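Local atomic coordinates of arylmalonate decarboxylase (PDB entry 2VLB), a protein that catalyses the decarboxylation of 2-aryl-2-methylmalonates, taking up a proton to give 2-arylpropionates and carbon dioxide. Residues A[124-129]-A[187-192]; A[128-133]-A[150-155]. All coordinates share one frame; numbering follows the deposited sequence.

Contacts 1 and 2 lie about 6 Å apart between centres and illustrate how the C-terminal ends of neighbouring parallel strands are worked into loops. Both start from strand 121-126 and the turn after it, sharing Y128 and I129. The chain then runs through helix 130-142 into strand 146-152, where contact 2 closes a beta-alpha-beta unit, and later through helix 166-179 into strand 185-189, where contact 1 forms. In the four-stranded parallel sheet, strand 121-126 has 146-152 on one side and 185-189 on the other. Probable hydrogen bonds, L124 O to R151 N and A127 O to I155 N, join the shared strand and turn to segment 150-155, while 187-192 meets that strand along its other edge.

Contact 1 (A[124-129]-A[187-192]); sequences LATAYI and LLSCGG
T126 OG1 is gripped twice: it donates to S189 O (2.7 Å) and accepts from Y128 N (3.1 Å, N-H...O 166°), the second bond making an ST turn at the end of strand 121-126. Here, at their C-terminal ends, the two inner strands of a four-stranded parallel sheet pass into loops, in an alpha/beta fold of the Asp/Glu racemase clan. Upstream the pairing is regular, A125 N donating to L187 O and S189 N to A125 O. On the face of L124 and L187 the leucines meet through their CD2 methyls at 4.4 Å; on the other, A125 CB meets L188 CD1. A water bridges A125 O and S189 OG.

Beyond T126 the bonding becomes less straight. With OG1 swung anti to the backbone N of T126 (chi1 -173°), the hydroxyl reaches over to S189 O from well above its carbonyl plane. A127 N bends to C190 O at 3.1 Å, likewise out of the plane. The backbone of C190 has a positive phi, and the residue carries a covalently linked beta-mercaptoethanol on SG, probably from the crystallisation liquor. Y128 extends beside this cysteine, its hydroxyl hydrogen-bonded to E159. Y128 CB touches C190 CB at 3.8 Å. C190 SG lies obliquely to the Y128 ring, 5.4 Å from its centroid.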
ATOM      1  N   LEU A 124      -8.674   0.460 -11.381  1.00 39.81           N
ATOM      2  CA  LEU A 124      -7.587   1.156 -10.694  1.00 39.41           C
ATOM      3  C   LEU A 124      -7.774   2.668 -10.793  1.00 40.18           C
ATOM      4  O   LEU A 124      -8.160   3.198 -11.849  1.00 41.48           O
ATOM      5  CB  LEU A 124      -6.226   0.773 -11.276  1.00 39.33           C
ATOM      6  CG  LEU A 124      -5.764  -0.682 -11.079  1.00 40.77           C
ATOM      7  CD1 LEU A 124      -6.431  -1.635 -12.088  1.00 39.19           C
ATOM      8  CD2 LEU A 124      -4.232  -0.755 -11.152  1.00 42.66           C
ATOM      9  N   ALA A 125      -7.500   3.347  -9.683  1.00 40.07           N
ATOM     10  CA  ALA A 125      -7.605   4.797  -9.585  1.00 36.45           C
ATOM     11  C   ALA A 125      -6.370   5.319  -8.858  1.00 38.26           C
ATOM     12  O   ALA A 125      -5.842   4.664  -7.944  1.00 38.34           O
ATOM     13  CB  ALA A 125      -8.866   5.190  -8.834  1.00 38.59           C
ATOM     14  N   THR A 126      -5.878   6.471  -9.291  1.00 37.32           N
ATOM     15  CA  THR A 126      -4.774   7.127  -8.587  1.00 35.74           C
ATOM     16  C   THR A 126      -4.911   8.649  -8.651  1.00 40.65           C
ATOM     17  O   THR A 126      -5.534   9.186  -9.574  1.00 37.99           O
ATOM     18  CB  THR A 126      -3.398   6.659  -9.100  1.00 37.81           C
ATOM     19  OG1 THR A 126      -2.392   7.232  -8.248  1.00 39.90           O
ATOM     20  CG2 THR A 126      -3.139   7.103 -10.575  1.00 35.65           C
ATOM     21  N   ALA A 127      -4.370   9.353  -7.654  1.00 41.84           N
ATOM     22  CA  ALA A 127      -4.299  10.814  -7.746  1.00 40.69           C
ATOM     23  C   ALA A 127      -3.049  11.233  -8.553  1.00 39.70           C
ATOM     24  O   ALA A 127      -2.912  12.385  -8.941  1.00 39.90           O
ATOM     25  CB  ALA A 127      -4.301  11.444  -6.365  1.00 36.91           C
ATOM     26  N   TYR A 128      -2.159  10.284  -8.817  1.00 38.44           N
ATOM     27  CA  TYR A 128      -0.903  10.565  -9.500  1.00 40.73           C
ATOM     28  C   TYR A 128      -1.065  10.391 -11.022  1.00 40.85           C
ATOM     29  O   TYR A 128      -2.163  10.580 -11.571  1.00 40.98           O
ATOM     30  CB  TYR A 128       0.151   9.618  -8.923  1.00 40.82           C
ATOM     31  CG  TYR A 128       1.619   9.929  -9.124  1.00 45.28           C
ATOM     32  CD1 TYR A 128       2.123  11.220  -9.040  1.00 49.19           C
ATOM     33  CD2 TYR A 128       2.521   8.883  -9.323  1.00 48.91           C
ATOM     34  CE1 TYR A 128       3.498  11.468  -9.193  1.00 49.08           C
ATOM     35  CE2 TYR A 128       3.875   9.110  -9.473  1.00 50.92           C
ATOM     36  CZ  TYR A 128       4.360  10.395  -9.406  1.00 47.29           C
ATOM     37  OH  TYR A 128       5.719  10.575  -9.552  1.00 53.08           O
ATOM     38  N   ILE A 129       0.035  10.047 -11.694  1.00 40.79           N
ATOM     39  CA  ILE A 129       0.090   9.955 -13.150  1.00 40.56           C
ATOM     40  C   ILE A 129      -0.337   8.569 -13.630  1.00 41.03           C
ATOM     41  O   ILE A 129      -0.326   7.598 -12.846  1.00 40.00           O
ATOM     42  CB  ILE A 129       1.524  10.301 -13.677  1.00 40.46           C
ATOM     43  CG1 ILE A 129       2.584   9.352 -13.080  1.00 40.53           C
ATOM     44  CG2 ILE A 129       1.855  11.778 -13.363  1.00 42.13           C
ATOM     45  CD1 ILE A 129       3.992   9.550 -13.652  1.00 41.67           C
ATOM     46  N   LEU A 187      -9.050  -0.411  -6.795  1.00 39.75           N
ATOM     47  CA  LEU A 187      -7.780  -0.217  -6.115  1.00 40.90           C
ATOM     48  C   LEU A 187      -7.395   1.255  -6.248  1.00 41.31           C
ATOM     49  O   LEU A 187      -7.262   1.759  -7.368  1.00 42.84           O
ATOM     50  CB  LEU A 187      -6.690  -1.111  -6.705  1.00 36.99           C
ATOM     51  CG  LEU A 187      -5.275  -0.880  -6.170  1.00 40.76           C
ATOM     52  CD1 LEU A 187      -5.209  -1.071  -4.652  1.00 40.50           C
ATOM     53  CD2 LEU A 187      -4.279  -1.782  -6.903  1.00 42.52           C
ATOM     54  N   LEU A 188      -7.264   1.934  -5.105  1.00 41.13           N
ATOM     55  CA  LEU A 188      -6.780   3.306  -5.071  1.00 41.40           C
ATOM     56  C   LEU A 188      -5.335   3.301  -4.596  1.00 42.75           C
ATOM     57  O   LEU A 188      -5.029   2.758  -3.529  1.00 43.54           O
ATOM     58  CB  LEU A 188      -7.659   4.165  -4.147  1.00 41.65           C
ATOM     59  CG  LEU A 188      -7.161   5.611  -3.897  1.00 41.55           C
ATOM     60  CD1 LEU A 188      -7.336   6.526  -5.146  1.00 41.13           C
ATOM     61  CD2 LEU A 188      -7.859   6.221  -2.669  1.00 42.56           C
ATOM     62  N   SER A 189      -4.442   3.882  -5.391  1.00 41.21           N
ATOM     63  CA  SER A 189      -3.038   4.032  -4.986  1.00 42.15           C
ATOM     64  C   SER A 189      -2.597   5.472  -5.183  1.00 41.29           C
ATOM     65  O   SER A 189      -3.258   6.244  -5.881  1.00 40.87           O
ATOM     66  CB  SER A 189      -2.145   3.113  -5.821  1.00 43.21           C
ATOM     67  OG  SER A 189      -2.196   3.497  -7.194  1.00 43.06           O
ATOM     68  N   CYS A 190      -1.460   5.819  -4.585  1.00 42.05           N
ATOM     69  CA  CYS A 190      -0.885   7.160  -4.674  1.00 42.13           C
ATOM     70  C   CYS A 190      -1.969   8.236  -4.589  1.00 42.14           C
ATOM     71  O   CYS A 190      -2.128   9.041  -5.507  1.00 42.27           O
ATOM     72  CB  CYS A 190      -0.092   7.292  -5.965  1.00 43.79           C
ATOM     73  SG  CYS A 190       1.314   6.179  -5.975  1.00 49.26           S
ATOM     74  N   GLY A 191      -2.713   8.225  -3.485  1.00 42.13           N
ATOM     75  CA  GLY A 191      -3.858   9.125  -3.306  1.00 42.46           C
ATOM     76  C   GLY A 191      -3.527  10.357  -2.487  1.00 42.07           C
ATOM     77  O   GLY A 191      -4.423  11.084  -2.066  1.00 41.75           O
ATOM     78  N   GLY A 192      -2.239  10.597  -2.252  1.00 42.01           N
ATOM     79  CA  GLY A 192      -1.815  11.712  -1.393  1.00 41.40           C
ATOM     80  C   GLY A 192      -1.821  11.340   0.078  1.00 41.87           C
ATOM     81  O   GLY A 192      -2.043  10.188   0.425  1.00 42.29           O
TER
HETATM   82  O   HOH W   1      -4.150   2.304  -8.691  1.00 31.11           O

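Contact 2 (A[128-133]-A[150-155]); sequences YIDDVN and CRSLGI
C150 packs against the first turn of helix 130-142, its SG 3.8 Å from N133 CB. That sulfur also bears a covalently attached beta-mercaptoethanol, probably from the crystallisation liquor, at an exposed position. R151 comes next and turns its side chain away, yet its carbonyl is held: N133 ND2 donates a weak, bent bond to R151 O (2.9 Å, N-H...O 139°). The asparagine descends from the helix with CG anti to its carbonyl carbon (chi1 -82°), a rotamer that sets ND2 facing R151 O from a largely buried position.

S152 turns its side chain toward the helix. Its OG donates to D130 OD1 at 2.6 Å, approaching from above the carboxylate plane, while its CB presses on Y128 O at 3.3 Å. A short side chain thus links the strand both to D130 and to the turn carrying Y128 O. At G154 the chain adopts a positive phi of 73°, favourable to glycine, and its N-H reaches back to Y128 O (2.7 Å), with the donor well above the plane of that carbonyl; the same oxygen is therefore engaged by hydrogen bond and by the CB of S152. I155 finishes the segment with its carbonyl oxygen at the edge of the Y128 ring, in plane with it and 3.6 Å from CD1.

The arrangement is the beta-alpha-beta crossover linking strand 121-126 through helix 130-142 to the edge strand 146-152. The R151 backbone bonds to L124 and T126, and I155 to A127. N133 from the helix and S152 from the strand both touch T126 of the central strand 121-126, whereas the R151 side chain leans on helix 166-179 through L172, R175 and A176.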
ATOM      1  N   TYR A 128      -2.159  10.284  -8.817  1.00 38.44           N
ATOM      2  CA  TYR A 128      -0.903  10.565  -9.500  1.00 40.73           C
ATOM      3  C   TYR A 128      -1.065  10.391 -11.022  1.00 40.85           C
ATOM      4  O   TYR A 128      -2.163  10.580 -11.571  1.00 40.98           O
ATOM      5  CB  TYR A 128       0.151   9.618  -8.923  1.00 40.82           C
ATOM      6  CG  TYR A 128       1.619   9.929  -9.124  1.00 45.28           C
ATOM      7  CD1 TYR A 128       2.123  11.220  -9.040  1.00 49.19           C
ATOM      8  CD2 TYR A 128       2.521   8.883  -9.323  1.00 48.91           C
ATOM      9  CE1 TYR A 128       3.498  11.468  -9.193  1.00 49.08           C
ATOM     10  CE2 TYR A 128       3.875   9.110  -9.473  1.00 50.92           C
ATOM     11  CZ  TYR A 128       4.360  10.395  -9.406  1.00 47.29           C
ATOM     12  OH  TYR A 128       5.719  10.575  -9.552  1.00 53.08           O
ATOM     13  N   ILE A 129       0.035  10.047 -11.694  1.00 40.79           N
ATOM     14  CA  ILE A 129       0.090   9.955 -13.150  1.00 40.56           C
ATOM     15  C   ILE A 129      -0.337   8.569 -13.630  1.00 41.03           C
ATOM     16  O   ILE A 129      -0.326   7.598 -12.846  1.00 40.00           O
ATOM     17  CB  ILE A 129       1.524  10.301 -13.677  1.00 40.46           C
ATOM     18  CG1 ILE A 129       2.584   9.352 -13.080  1.00 40.53           C
ATOM     19  CG2 ILE A 129       1.855  11.778 -13.363  1.00 42.13           C
ATOM     20  CD1 ILE A 129       3.992   9.550 -13.652  1.00 41.67           C
ATOM     21  N   ASP A 130      -0.706   8.477 -14.913  1.00 40.69           N
ATOM     22  CA  ASP A 130      -1.094   7.201 -15.539  1.00 41.48           C
ATOM     23  C   ASP A 130      -0.104   6.055 -15.286  1.00 42.61           C
ATOM     24  O   ASP A 130      -0.519   4.915 -15.074  1.00 41.11           O
ATOM     25  CB  ASP A 130      -1.252   7.374 -17.044  1.00 44.17           C
ATOM     26  CG  ASP A 130      -2.475   8.174 -17.405  1.00 49.06           C
ATOM     27  OD1 ASP A 130      -3.503   8.038 -16.697  1.00 56.00           O
ATOM     28  OD2 ASP A 130      -2.421   8.919 -18.410  1.00 54.72           O
ATOM     29  N   ASP A 131       1.191   6.353 -15.313  1.00 41.59           N
ATOM     30  CA  ASP A 131       2.196   5.281 -15.184  1.00 43.56           C
ATOM     31  C   ASP A 131       2.040   4.427 -13.918  1.00 43.47           C
ATOM     32  O   ASP A 131       2.294   3.215 -13.959  1.00 42.62           O
ATOM     33  CB  ASP A 131       3.628   5.807 -15.356  1.00 45.61           C
ATOM     34  CG  ASP A 131       3.954   6.169 -16.819  1.00 55.84           C
ATOM     35  OD1 ASP A 131       3.068   6.016 -17.717  1.00 56.60           O
ATOM     36  OD2 ASP A 131       5.093   6.627 -17.081  1.00 59.88           O
ATOM     37  N   VAL A 132       1.615   5.026 -12.800  1.00 43.26           N
ATOM     38  CA  VAL A 132       1.413   4.209 -11.605  1.00 44.39           C
ATOM     39  C   VAL A 132       0.320   3.174 -11.822  1.00 43.91           C
ATOM     40  O   VAL A 132       0.506   2.023 -11.452  1.00 40.88           O
ATOM     41  CB  VAL A 132       1.268   4.979 -10.257  1.00 47.33           C
ATOM     42  CG1 VAL A 132      -0.049   5.662 -10.139  1.00 49.96           C
ATOM     43  CG2 VAL A 132       1.424   3.984  -9.077  1.00 47.87           C
ATOM     44  N   ASN A 133      -0.802   3.567 -12.430  1.00 39.72           N
ATOM     45  CA  ASN A 133      -1.874   2.601 -12.695  1.00 39.28           C
ATOM     46  C   ASN A 133      -1.404   1.493 -13.642  1.00 38.04           C
ATOM     47  O   ASN A 133      -1.731   0.339 -13.449  1.00 39.09           O
ATOM     48  CB  ASN A 133      -3.104   3.290 -13.303  1.00 39.15           C
ATOM     49  CG  ASN A 133      -4.009   3.948 -12.254  1.00 41.03           C
ATOM     50  OD1 ASN A 133      -3.953   3.636 -11.053  1.00 41.24           O
ATOM     51  ND2 ASN A 133      -4.883   4.835 -12.719  1.00 39.24           N
ATOM     52  N   CYS A 150      -8.564   2.175 -15.910  1.00 42.52           N
ATOM     53  CA  CYS A 150      -7.554   2.943 -15.172  1.00 41.73           C
ATOM     54  C   CYS A 150      -7.922   4.420 -15.279  1.00 42.68           C
ATOM     55  O   CYS A 150      -8.262   4.899 -16.369  1.00 43.51           O
ATOM     56  CB  CYS A 150      -6.150   2.701 -15.739  1.00 41.98           C
ATOM     57  SG  CYS A 150      -5.441   1.040 -15.331  1.00 50.11           S
ATOM     58  N   ARG A 151      -7.915   5.117 -14.140  1.00 41.95           N
ATOM     59  CA  ARG A 151      -8.219   6.553 -14.114  1.00 40.12           C
ATOM     60  C   ARG A 151      -7.242   7.264 -13.199  1.00 41.65           C
ATOM     61  O   ARG A 151      -6.936   6.781 -12.109  1.00 40.17           O
ATOM     62  CB  ARG A 151      -9.651   6.789 -13.651  1.00 41.88           C
ATOM     63  CG  ARG A 151     -10.149   8.180 -13.989  1.00 37.97           C
ATOM     64  CD  ARG A 151     -11.556   8.405 -13.455  1.00 45.20           C
ATOM     65  NE  ARG A 151     -12.051   9.744 -13.774  1.00 49.30           N
ATOM     66  CZ  ARG A 151     -12.638  10.075 -14.920  1.00 56.32           C
ATOM     67  NH1 ARG A 151     -12.817   9.172 -15.879  1.00 56.77           N
ATOM     68  NH2 ARG A 151     -13.050  11.317 -15.107  1.00 58.50           N
ATOM     69  N   SER A 152      -6.748   8.417 -13.633  1.00 41.22           N
ATOM     70  CA  SER A 152      -5.748   9.135 -12.836  1.00 40.96           C
ATOM     71  C   SER A 152      -6.088  10.615 -12.750  1.00 41.30           C
ATOM     72  O   SER A 152      -6.811  11.145 -13.609  1.00 38.91           O
ATOM     73  CB  SER A 152      -4.360   8.947 -13.449  1.00 40.65           C
ATOM     74  OG  SER A 152      -4.324   9.492 -14.766  1.00 44.13           O
ATOM     75  N   LEU A 153      -5.565  11.293 -11.728  1.00 40.02           N
ATOM     76  CA  LEU A 153      -5.758  12.747 -11.644  1.00 41.15           C
ATOM     77  C   LEU A 153      -4.552  13.558 -12.154  1.00 40.58           C
ATOM     78  O   LEU A 153      -4.693  14.719 -12.511  1.00 41.04           O
ATOM     79  CB  LEU A 153      -6.160  13.183 -10.223  1.00 40.95           C
ATOM     80  CG  LEU A 153      -7.458  12.648  -9.593  1.00 42.12           C
ATOM     81  CD1 LEU A 153      -7.525  13.134  -8.157  1.00 39.99           C
ATOM     82  CD2 LEU A 153      -8.732  13.063 -10.352  1.00 41.96           C
ATOM     83  N   GLY A 154      -3.372  12.954 -12.184  1.00 38.79           N
ATOM     84  CA  GLY A 154      -2.188  13.657 -12.671  1.00 39.51           C
ATOM     85  C   GLY A 154      -1.623  14.729 -11.739  1.00 40.75           C
ATOM     86  O   GLY A 154      -0.978  15.672 -12.201  1.00 39.91           O
ATOM     87  N   ILE A 155      -1.864  14.597 -10.437  1.00 39.51           N
ATOM     88  CA  ILE A 155      -1.309  15.532  -9.447  1.00 42.92           C
ATOM     89  C   ILE A 155       0.091  15.048  -9.024  1.00 44.04           C
ATOM     90  O   ILE A 155       0.220  14.138  -8.215  1.00 44.70           O
ATOM     91  CB  ILE A 155      -2.240  15.652  -8.207  1.00 43.12           C
ATOM     92  CG1 ILE A 155      -3.682  15.971  -8.646  1.00 41.79           C
ATOM     93  CG2 ILE A 155      -1.733  16.735  -7.251  1.00 46.74           C
ATOM     94  CD1 ILE A 155      -4.715  15.811  -7.541  1.00 43.00           C
TER